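Local coordinates for protein putative thioesterase (Novosphingobium aromaticivorans, PDB 3CJY) that probably hydrolyses acyl-CoA thioesters with a double hotdog fold, and binds a calcium ion, at residues 54-59 with 104-109; 5-9 with 42-47; 204-210 with 249-255. All blocks are in the same frame, centred on the assembly; numbering follows the deposited sequence. Where two conformers were deposited one is given.

Contact 1 (54-59 with 104-109)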
loop_
_atom_site.group_PDB
_atom_site.type_symbol
_atom_site.label_atom_id
_atom_site.label_comp_id
_atom_site.label_asym_id
_atom_site.label_seq_id
_atom_site.Cartn_x
_atom_site.Cartn_y
_atom_site.Cartn_z
ATOM N N ARG A 54 -18.575 -3.023 10.505
ATOM C CA ARG A 54 -17.872 -4.238 10.153
ATOM C C ARG A 54 -16.377 -3.960 10.185
ATOM O O ARG A 54 -15.941 -2.809 10.226
ATOM C CB ARG A 54 -18.336 -4.774 8.815
ATOM C CG ARG A 54 -18.090 -3.846 7.691
ATOM C CD ARG A 54 -19.257 -3.897 6.738
ATOM N NE ARG A 54 -19.388 -5.180 6.070
ATOM C CZ ARG A 54 -20.368 -5.455 5.219
ATOM N NH1 ARG A 54 -21.298 -4.536 4.967
ATOM N NH2 ARG A 54 -20.428 -6.636 4.626
ATOM N N PRO A 55 -15.588 -5.025 10.180
ATOM C CA PRO A 55 -14.151 -4.878 10.346
ATOM C C PRO A 55 -13.380 -4.465 9.099
ATOM O O PRO A 55 -13.796 -4.736 7.979
ATOM C CB PRO A 55 -13.695 -6.274 10.808
ATOM C CG PRO A 55 -14.800 -7.178 10.514
ATOM C CD PRO A 55 -16.020 -6.420 10.089
ATOM N N VAL A 56 -12.271 -3.789 9.318
ATOM C CA VAL A 56 -11.448 -3.322 8.230
ATOM C C VAL A 56 -10.672 -4.445 7.605
ATOM O O VAL A 56 -10.190 -5.325 8.291
ATOM C CB VAL A 56 -10.435 -2.248 8.741
ATOM C CG1 VAL A 56 -9.331 -1.972 7.720
ATOM C CG2 VAL A 56 -11.185 -0.948 9.129
ATOM N N VAL A 57 -10.599 -4.409 6.281
ATOM C CA VAL A 57 -9.765 -5.312 5.482
ATOM C C VAL A 57 -8.493 -4.585 5.100
ATOM O O VAL A 57 -7.396 -5.102 5.208
ATOM C CB VAL A 57 -10.520 -5.822 4.219
ATOM C CG1 VAL A 57 -9.609 -6.478 3.193
ATOM C CG2 VAL A 57 -11.715 -6.661 4.599
ATOM N N GLN A 58 -8.621 -3.340 4.648
ATOM C CA GLN A 58 -7.422 -2.578 4.289
ATOM C C GLN A 58 -7.713 -1.131 4.265
ATOM O O GLN A 58 -8.839 -0.723 4.080
ATOM C CB GLN A 58 -6.849 -3.014 2.914
ATOM C CG GLN A 58 -7.682 -2.751 1.672
ATOM C CD GLN A 58 -7.618 -1.354 1.139
ATOM O OE1 GLN A 58 -6.603 -0.659 1.275
ATOM N NE2 GLN A 58 -8.714 -0.924 0.502
ATOM N N GLY A 59 -6.685 -0.327 4.422
ATOM C CA GLY A 59 -6.872 1.122 4.291
ATOM C C GLY A 59 -5.597 1.811 3.820
ATOM O O GLY A 59 -4.488 1.323 4.023
ATOM N N GLY A 104 -8.898 5.988 2.126
ATOM C CA GLY A 104 -9.820 5.025 1.515
ATOM C C GLY A 104 -9.665 3.711 2.247
ATOM O O GLY A 104 -8.561 3.229 2.457
ATOM N N ILE A 105 -10.774 3.166 2.677
ATOM C CA ILE A 105 -10.838 1.975 3.511
ATOM C C ILE A 105 -11.895 0.980 3.020
ATOM O O ILE A 105 -13.006 1.370 2.620
ATOM C CB ILE A 105 -11.209 2.399 4.968
ATOM C CG1 ILE A 105 -10.185 3.415 5.514
ATOM C CG2 ILE A 105 -11.313 1.171 5.903
ATOM C CD1 ILE A 105 -10.532 4.021 6.818
ATOM N N SER A 106 -11.505 -0.292 2.987
ATOM C CA SER A 106 -12.399 -1.395 2.632
ATOM C C SER A 106 -12.689 -2.162 3.906
ATOM O O SER A 106 -11.797 -2.390 4.711
ATOM C CB SER A 106 -11.759 -2.383 1.650
ATOM O OG SER A 106 -11.371 -1.718 0.487
ATOM N N LEU A 107 -13.953 -2.548 4.041
ATOM C CA LEU A 107 -14.455 -3.250 5.222
ATOM C C LEU A 107 -15.271 -4.450 4.811
ATOM O O LEU A 107 -15.911 -4.440 3.784
ATOM C CB LEU A 107 -15.283 -2.315 6.107
ATOM C CG LEU A 107 -14.584 -1.002 6.469
ATOM C CD1 LEU A 107 -15.050 0.120 5.516
ATOM C CD2 LEU A 107 -14.849 -0.609 7.917
ATOM N N GLY A 108 -15.197 -5.490 5.617
ATOM C CA GLY A 108 -15.969 -6.689 5.344
ATOM C C GLY A 108 -15.464 -7.874 6.110
ATOM O O GLY A 108 -14.355 -7.884 6.663
HETATM N N MSE A 109 -16.296 -8.894 6.107
HETATM C CA MSE A 109 -15.970 -10.110 6.790
HETATM C C MSE A 109 -17.008 -11.109 6.315
HETATM O O MSE A 109 -18.200 -10.962 6.582
HETATM C CB MSE A 109 -16.011 -9.885 8.306
HETATM C CG MSE A 109 -15.393 -11.045 9.072
HETATM SE SE MSE A 109 -15.672 -11.031 11.034
HETATM C CE MSE A 109 -17.614 -10.691 11.012
HETATM O O HOH W 1 -18.405 -8.758 4.425
#

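Contact 2 (5-9 with 42-47)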
loop_
_atom_site.group_PDB
_atom_site.type_symbol
_atom_site.label_atom_id
_atom_site.label_comp_id
_atom_site.label_asym_id
_atom_site.label_seq_id
_atom_site.Cartn_x
_atom_site.Cartn_y
_atom_site.Cartn_z
ATOM N N ALA A 5 -10.723 1.420 21.791
ATOM C CA ALA A 5 -9.347 1.746 21.273
ATOM C C ALA A 5 -8.925 3.177 21.612
ATOM O O ALA A 5 -7.778 3.414 21.999
ATOM C CB ALA A 5 -9.239 1.484 19.744
ATOM N N PHE A 6 -9.854 4.119 21.475
ATOM C CA PHE A 6 -9.578 5.527 21.764
ATOM C C PHE A 6 -10.689 6.131 22.619
ATOM O O PHE A 6 -11.663 6.670 22.078
ATOM C CB PHE A 6 -9.475 6.332 20.461
ATOM C CG PHE A 6 -8.323 5.928 19.588
ATOM C CD1 PHE A 6 -7.078 6.481 19.767
ATOM C CD2 PHE A 6 -8.494 5.002 18.575
ATOM C CE1 PHE A 6 -6.015 6.111 18.992
ATOM C CE2 PHE A 6 -7.422 4.635 17.781
ATOM C CZ PHE A 6 -6.184 5.199 17.991
ATOM N N PRO A 7 -10.552 6.040 23.957
ATOM C CA PRO A 7 -11.520 6.576 24.924
ATOM C C PRO A 7 -11.852 8.057 24.710
ATOM O O PRO A 7 -12.999 8.479 24.897
ATOM C CB PRO A 7 -10.800 6.405 26.262
ATOM C CG PRO A 7 -9.868 5.278 26.070
ATOM C CD PRO A 7 -9.458 5.304 24.613
ATOM N N ALA A 8 -10.843 8.824 24.315
ATOM C CA ALA A 8 -10.984 10.286 24.118
ATOM C C ALA A 8 -11.703 10.640 22.801
ATOM O O ALA A 8 -12.038 11.792 22.551
ATOM C CB ALA A 8 -9.618 10.957 24.182
ATOM N N LEU A 9 -11.964 9.632 21.987
ATOM C CA LEU A 9 -12.642 9.836 20.700
ATOM C C LEU A 9 -14.123 10.061 20.941
ATOM O O LEU A 9 -14.775 9.276 21.621
ATOM C CB LEU A 9 -12.420 8.633 19.763
ATOM C CG LEU A 9 -12.892 8.725 18.306
ATOM C CD1 LEU A 9 -12.334 9.932 17.565
ATOM C CD2 LEU A 9 -12.505 7.432 17.577
ATOM N N ALA A 42 -4.907 4.533 12.641
ATOM C CA ALA A 42 -5.734 3.824 13.626
ATOM C C ALA A 42 -7.102 4.461 13.786
ATOM O O ALA A 42 -8.130 3.793 13.817
ATOM C CB ALA A 42 -5.026 3.751 14.966
ATOM N N LEU A 43 -7.105 5.791 13.900
ATOM C CA LEU A 43 -8.322 6.581 14.101
ATOM C C LEU A 43 -9.206 6.519 12.878
ATOM O O LEU A 43 -10.419 6.390 12.966
ATOM C CB LEU A 43 -7.952 8.027 14.467
ATOM C CG LEU A 43 -7.493 8.300 15.907
ATOM C CD1 LEU A 43 -6.625 9.561 16.067
ATOM C CD2 LEU A 43 -8.715 8.357 16.847
ATOM N N ALA A 44 -8.580 6.586 11.722
ATOM C CA ALA A 44 -9.355 6.543 10.470
ATOM C C ALA A 44 -10.047 5.177 10.360
ATOM O O ALA A 44 -11.257 5.062 10.014
ATOM C CB ALA A 44 -8.437 6.821 9.284
ATOM N N LEU A 45 -9.300 4.123 10.678
ATOM C CA LEU A 45 -9.859 2.793 10.594
ATOM C C LEU A 45 -10.918 2.533 11.640
ATOM O O LEU A 45 -11.885 1.813 11.397
ATOM C CB LEU A 45 -8.777 1.744 10.727
ATOM C CG LEU A 45 -7.636 1.727 9.705
ATOM C CD1 LEU A 45 -6.630 0.639 10.123
ATOM C CD2 LEU A 45 -8.183 1.500 8.303
ATOM N N ASP A 46 -10.744 3.163 12.795
ATOM C CA ASP A 46 -11.653 3.000 13.922
ATOM C C ASP A 46 -13.023 3.604 13.564
ATOM O O ASP A 46 -14.042 2.929 13.635
ATOM C CB ASP A 46 -11.075 3.653 15.194
ATOM C CG ASP A 46 -11.860 3.291 16.448
ATOM O OD1 ASP A 46 -11.735 2.142 16.919
ATOM O OD2 ASP A 46 -12.587 4.146 16.973
ATOM N N VAL A 47 -13.003 4.840 13.085
ATOM C CA VAL A 47 -14.244 5.579 12.761
ATOM C C VAL A 47 -14.980 4.923 11.580
ATOM O O VAL A 47 -16.214 4.893 11.536
ATOM C CB VAL A 47 -14.009 7.117 12.566
ATOM C CG1 VAL A 47 -13.468 7.689 13.854
ATOM C CG2 VAL A 47 -13.092 7.475 11.361
HETATM O O HOH W 2 -12.372 3.749 19.913
#

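Contact 3 (204-210 with 249-255)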
loop_
_atom_site.group_PDB
_atom_site.type_symbol
_atom_site.label_atom_id
_atom_site.label_comp_id
_atom_site.label_asym_id
_atom_site.label_seq_id
_atom_site.Cartn_x
_atom_site.Cartn_y
_atom_site.Cartn_z
ATOM N N SER A 204 6.716 10.440 6.753
ATOM C CA SER A 204 5.790 9.654 5.924
ATOM C C SER A 204 4.941 10.512 5.015
ATOM O O SER A 204 4.388 11.552 5.414
ATOM C CB SER A 204 4.829 8.864 6.817
ATOM O OG SER A 204 5.533 8.255 7.877
ATOM N N LEU A 205 4.759 10.032 3.797
ATOM C CA LEU A 205 3.862 10.656 2.840
ATOM C C LEU A 205 2.451 10.064 2.949
ATOM O O LEU A 205 1.445 10.657 2.609
ATOM C CB LEU A 205 4.344 10.415 1.394
ATOM C CG LEU A 205 5.658 11.053 1.027
ATOM C CD1 LEU A 205 5.847 10.788 -0.460
ATOM C CD2 LEU A 205 5.581 12.515 1.291
ATOM N N ASP A 206 2.429 8.848 3.430
ATOM C CA ASP A 206 1.211 8.041 3.527
ATOM C C ASP A 206 1.434 6.864 4.473
ATOM O O ASP A 206 2.528 6.653 4.993
ATOM C CB ASP A 206 0.830 7.484 2.174
ATOM C CG ASP A 206 1.770 6.333 1.712
ATOM O OD1 ASP A 206 2.973 6.584 1.606
ATOM O OD2 ASP A 206 1.276 5.190 1.470
ATOM N N ASN A 207 0.331 6.159 4.726
ATOM C CA ASN A 207 0.291 4.903 5.474
ATOM C C ASN A 207 -0.701 3.972 4.738
ATOM O O ASN A 207 -1.781 4.390 4.309
ATOM C CB ASN A 207 -0.231 5.021 6.920
ATOM C CG ASN A 207 0.855 5.273 7.992
ATOM O OD1 ASN A 207 0.587 5.089 9.201
ATOM N ND2 ASN A 207 2.045 5.711 7.582
ATOM N N SER A 208 -0.301 2.715 4.609
ATOM C CA SER A 208 -1.153 1.655 4.054
ATOM C C SER A 208 -1.119 0.513 5.040
ATOM O O SER A 208 -0.063 0.188 5.584
ATOM C CB SER A 208 -0.636 1.178 2.704
ATOM O OG SER A 208 -1.469 0.164 2.131
ATOM N N LEU A 209 -2.283 -0.096 5.261
ATOM C CA LEU A 209 -2.425 -1.281 6.184
ATOM C C LEU A 209 -3.380 -2.321 5.580
ATOM O O LEU A 209 -4.468 -1.962 5.088
ATOM C CB LEU A 209 -2.943 -0.857 7.562
ATOM C CG LEU A 209 -2.837 -1.879 8.679
ATOM C CD1 LEU A 209 -1.377 -2.080 9.099
ATOM C CD2 LEU A 209 -3.730 -1.520 9.876
ATOM N N ARG A 210 -2.957 -3.586 5.619
ATOM C CA ARG A 210 -3.794 -4.695 5.163
ATOM C C ARG A 210 -3.886 -5.687 6.321
ATOM O O ARG A 210 -2.894 -6.298 6.701
ATOM C CB ARG A 210 -3.185 -5.353 3.912
ATOM C CG ARG A 210 -2.978 -4.364 2.833
ATOM C CD ARG A 210 -2.444 -4.945 1.533
ATOM N NE ARG A 210 -2.062 -3.835 0.704
ATOM C CZ ARG A 210 -2.935 -3.080 0.052
ATOM N NH1 ARG A 210 -4.224 -3.428 0.055
ATOM N NH2 ARG A 210 -2.512 -2.025 -0.651
ATOM N N ALA A 249 -0.986 -8.535 10.030
ATOM C CA ALA A 249 -1.152 -7.498 9.031
ATOM C C ALA A 249 0.111 -7.203 8.294
ATOM O O ALA A 249 1.205 -7.673 8.685
ATOM C CB ALA A 249 -1.659 -6.201 9.709
ATOM N N THR A 250 -0.027 -6.490 7.182
ATOM C CA THR A 250 1.127 -5.891 6.505
ATOM C C THR A 250 0.830 -4.425 6.279
ATOM O O THR A 250 -0.306 -3.986 6.375
ATOM C CB THR A 250 1.459 -6.508 5.146
ATOM O OG1 THR A 250 0.357 -6.313 4.255
ATOM C CG2 THR A 250 1.718 -8.019 5.236
ATOM N N GLY A 251 1.881 -3.672 5.999
ATOM C CA GLY A 251 1.764 -2.244 5.778
ATOM C C GLY A 251 2.910 -1.754 4.930
ATOM O O GLY A 251 3.842 -2.473 4.632
ATOM N N ALA A 252 2.771 -0.531 4.521
ATOM C CA ALA A 252 3.795 0.107 3.710
ATOM C C ALA A 252 3.590 1.597 3.715
ATOM O O ALA A 252 2.544 2.088 4.073
ATOM C CB ALA A 252 3.740 -0.413 2.293
ATOM N N GLN A 253 4.642 2.303 3.320
ATOM C CA GLN A 253 4.611 3.753 3.140
ATOM C C GLN A 253 5.809 4.235 2.348
ATOM O O GLN A 253 6.793 3.522 2.169
ATOM C CB GLN A 253 4.638 4.522 4.453
ATOM C CG GLN A 253 5.913 4.277 5.290
ATOM C CD GLN A 253 5.918 5.065 6.579
ATOM O OE1 GLN A 253 6.552 6.127 6.656
ATOM N NE2 GLN A 253 5.191 4.576 7.580
ATOM N N SER A 254 5.663 5.453 1.854
ATOM C CA SER A 254 6.734 6.199 1.207
ATOM C C SER A 254 7.065 7.337 2.118
ATOM O O SER A 254 6.207 7.798 2.866
ATOM C CB SER A 254 6.348 6.686 -0.183
ATOM O OG SER A 254 6.105 5.566 -1.008
ATOM N N LEU A 255 8.308 7.771 2.071
ATOM C CA LEU A 255 8.804 8.812 2.956
ATOM C C LEU A 255 9.622 9.856 2.241
ATOM O O LEU A 255 10.331 9.567 1.275
ATOM C CB LEU A 255 9.687 8.189 4.040
ATOM C CG LEU A 255 9.206 7.017 4.933
ATOM C CD1 LEU A 255 9.724 5.681 4.430
ATOM C CD2 LEU A 255 9.669 7.216 6.384
HETATM O O HOH W 3 0.933 -4.567 2.094
#

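Contact 1 (54-59 with 104-109)
A classic beta bulge, in which Val57 and Gln58 both face Ser106, interrupts the antiparallel pairing of 54-59 with strand 98-107 in the N-terminal hotdog domain. Ser106 O accepts Val57 N at 2.8 Å and, weakly, Gln58 N at 3.3 Å, one carbonyl serving two amides where the extra residue turns the chain. Ser106 N answers with a 2.9 Å bond to Gln58 O. The side chains add to this pairing. Bent at chi2 (80°), Gln58 brings NE2 to 2.8 Å from Ser106 OG, with the hydroxyl close to the amide plane; NE2 also donates to Gln62 OE1 of the second subunit. A leucine in place of Gln58 would probably leave both Ser106 OG and that neighbouring glutamine oxygen without this shared donor at a buried subunit interface. The other face is apolar, as suits strands covered by helix 37-52: Val56 CG2 meets Leu107 CD2 and Ile105 CG2, each at 3.9 Å. Beyond the strand comes Gly108, whose backbone angles would jam a side chain against the preceding carbonyl oxygen; its N lies 2.8 Å from Pro55 O and donates to it.

Contact 2 (5-9 with 42-47)
Phe6 lays its ring against helix 37-52 of the N-terminal hotdog domain, held by a CH-pi contact with Leu43. The methyl CD2 of Leu43 stands over the centre of one ring face, 3.7 Å from the ring centroid and only 12° off the normal. With CG anti to the carbonyl carbon (chi1 -64°), Phe6 swings its ring toward the helix, one turn of which supplies both the methyl above the face and a second neighbour at the rim: Ala42 CB lies in the ring plane, 3.5 Å from Phe6 CZ. Alanine suits that site because a single methyl lets the ring edge come close to the helix.

Leu9 supplies aliphatic packing. Its CG is anti to the backbone N (chi1 -172°), and the branch slides past Leu43 in the opposite direction, putting CD2 of Leu9 4.0 Å from Leu43 CD2. The same Leu9 CD2 reaches Val47 CG1 at 3.9 Å and, in the aspartate conformer described here, also lies against Asp46 OD2 at 3.3 Å. A type I turn from Phe6 to Leu9, closed by the backbone bond from Leu9 N to Phe6 O at 3.0 Å, bends the chain so that both large side chains face the helix.

The polar link passes through a water. It accepts from Phe6 N at 3.0 Å and donates to Asp46 OD2, also at 3.0 Å. The chemistry is therefore mixed: apolar groups press the first ordered residues onto the helix, while the partly exposed Asp46 carboxylate, in this conformer, is bridged to the Phe6 backbone by solvent.

Contact 3 (204-210 with 249-255)
Arg210 and Thr250 form one end of an antiparallel strand pair in the C-terminal hotdog domain, and backbone hydrogen bonds carry most of it. Arg210 N donates to Thr250 O at 2.8 Å, and Thr250 N returns to Arg210 O. Ser208 and Ala252 make the next hydrogen-bonded pair, through Ser208 N to Ala252 O at 3.0 Å and the reverse bond. Between them Gly251 CA lies just 3.0 Å from Ser208 O, and a side chain on it would clash with that oxygen, a good reason for glycine.

Toward Ser204 the ladder breaks, and side chains take over part of the bonding. Asp206, with CG between its backbone N and carbonyl carbon (chi1 73°), turns its carboxylate back to the partner strand, where OD1 accepts Ser254 N at 2.9 Å on its syn side. Leu205 N still donates to Ser254 O, an almost straight bond of 174°. Ser204 OG donates a hydrogen bond to Gln253 OE1 at 2.7 Å, from a position tilted off the carbonyl plane. The amides of Gln253 and Asn207 lie side by side, their planes 45° apart; their nitrogens are two donors that do not bond each other but share Asp186 OD1 as acceptor. Asn207 ND2 also donates to Asp206 O at 2.8 Å.

The charged ends of Asp206 and Arg210 reach across to the second subunit, where Arg210 and Asp206 of that subunit take them up in reciprocal salt bridges. Within the chain, strand 203-211 is flanked by 56-63 and strand 247-256 by 233-241, while helix 178-185 packs on Leu209 and helix 188-196 on Leu255.

The three contacts come in series along the chain: contact 2 closes first, then contact 1, then contact 3. Contacts 1 and 2 lie in the N-terminal hotdog half, their centres about 14 Å apart, where helix 37-52 leads into strand 56-63 and rests Leu45 on it. Contact 3 belongs to the C-terminal half, its centre about 15 Å from that of contact 1 and about 18 Å from that of contact 2. Strands 56-63 and 203-211 are neighbours, with a probable hydrogen bond from Gly59 N to Leu209 O, so the two halves join edge to edge. Contacts 1 and 3 both touch the second subunit, which places this junction at the dimer interface; contact 2 does not.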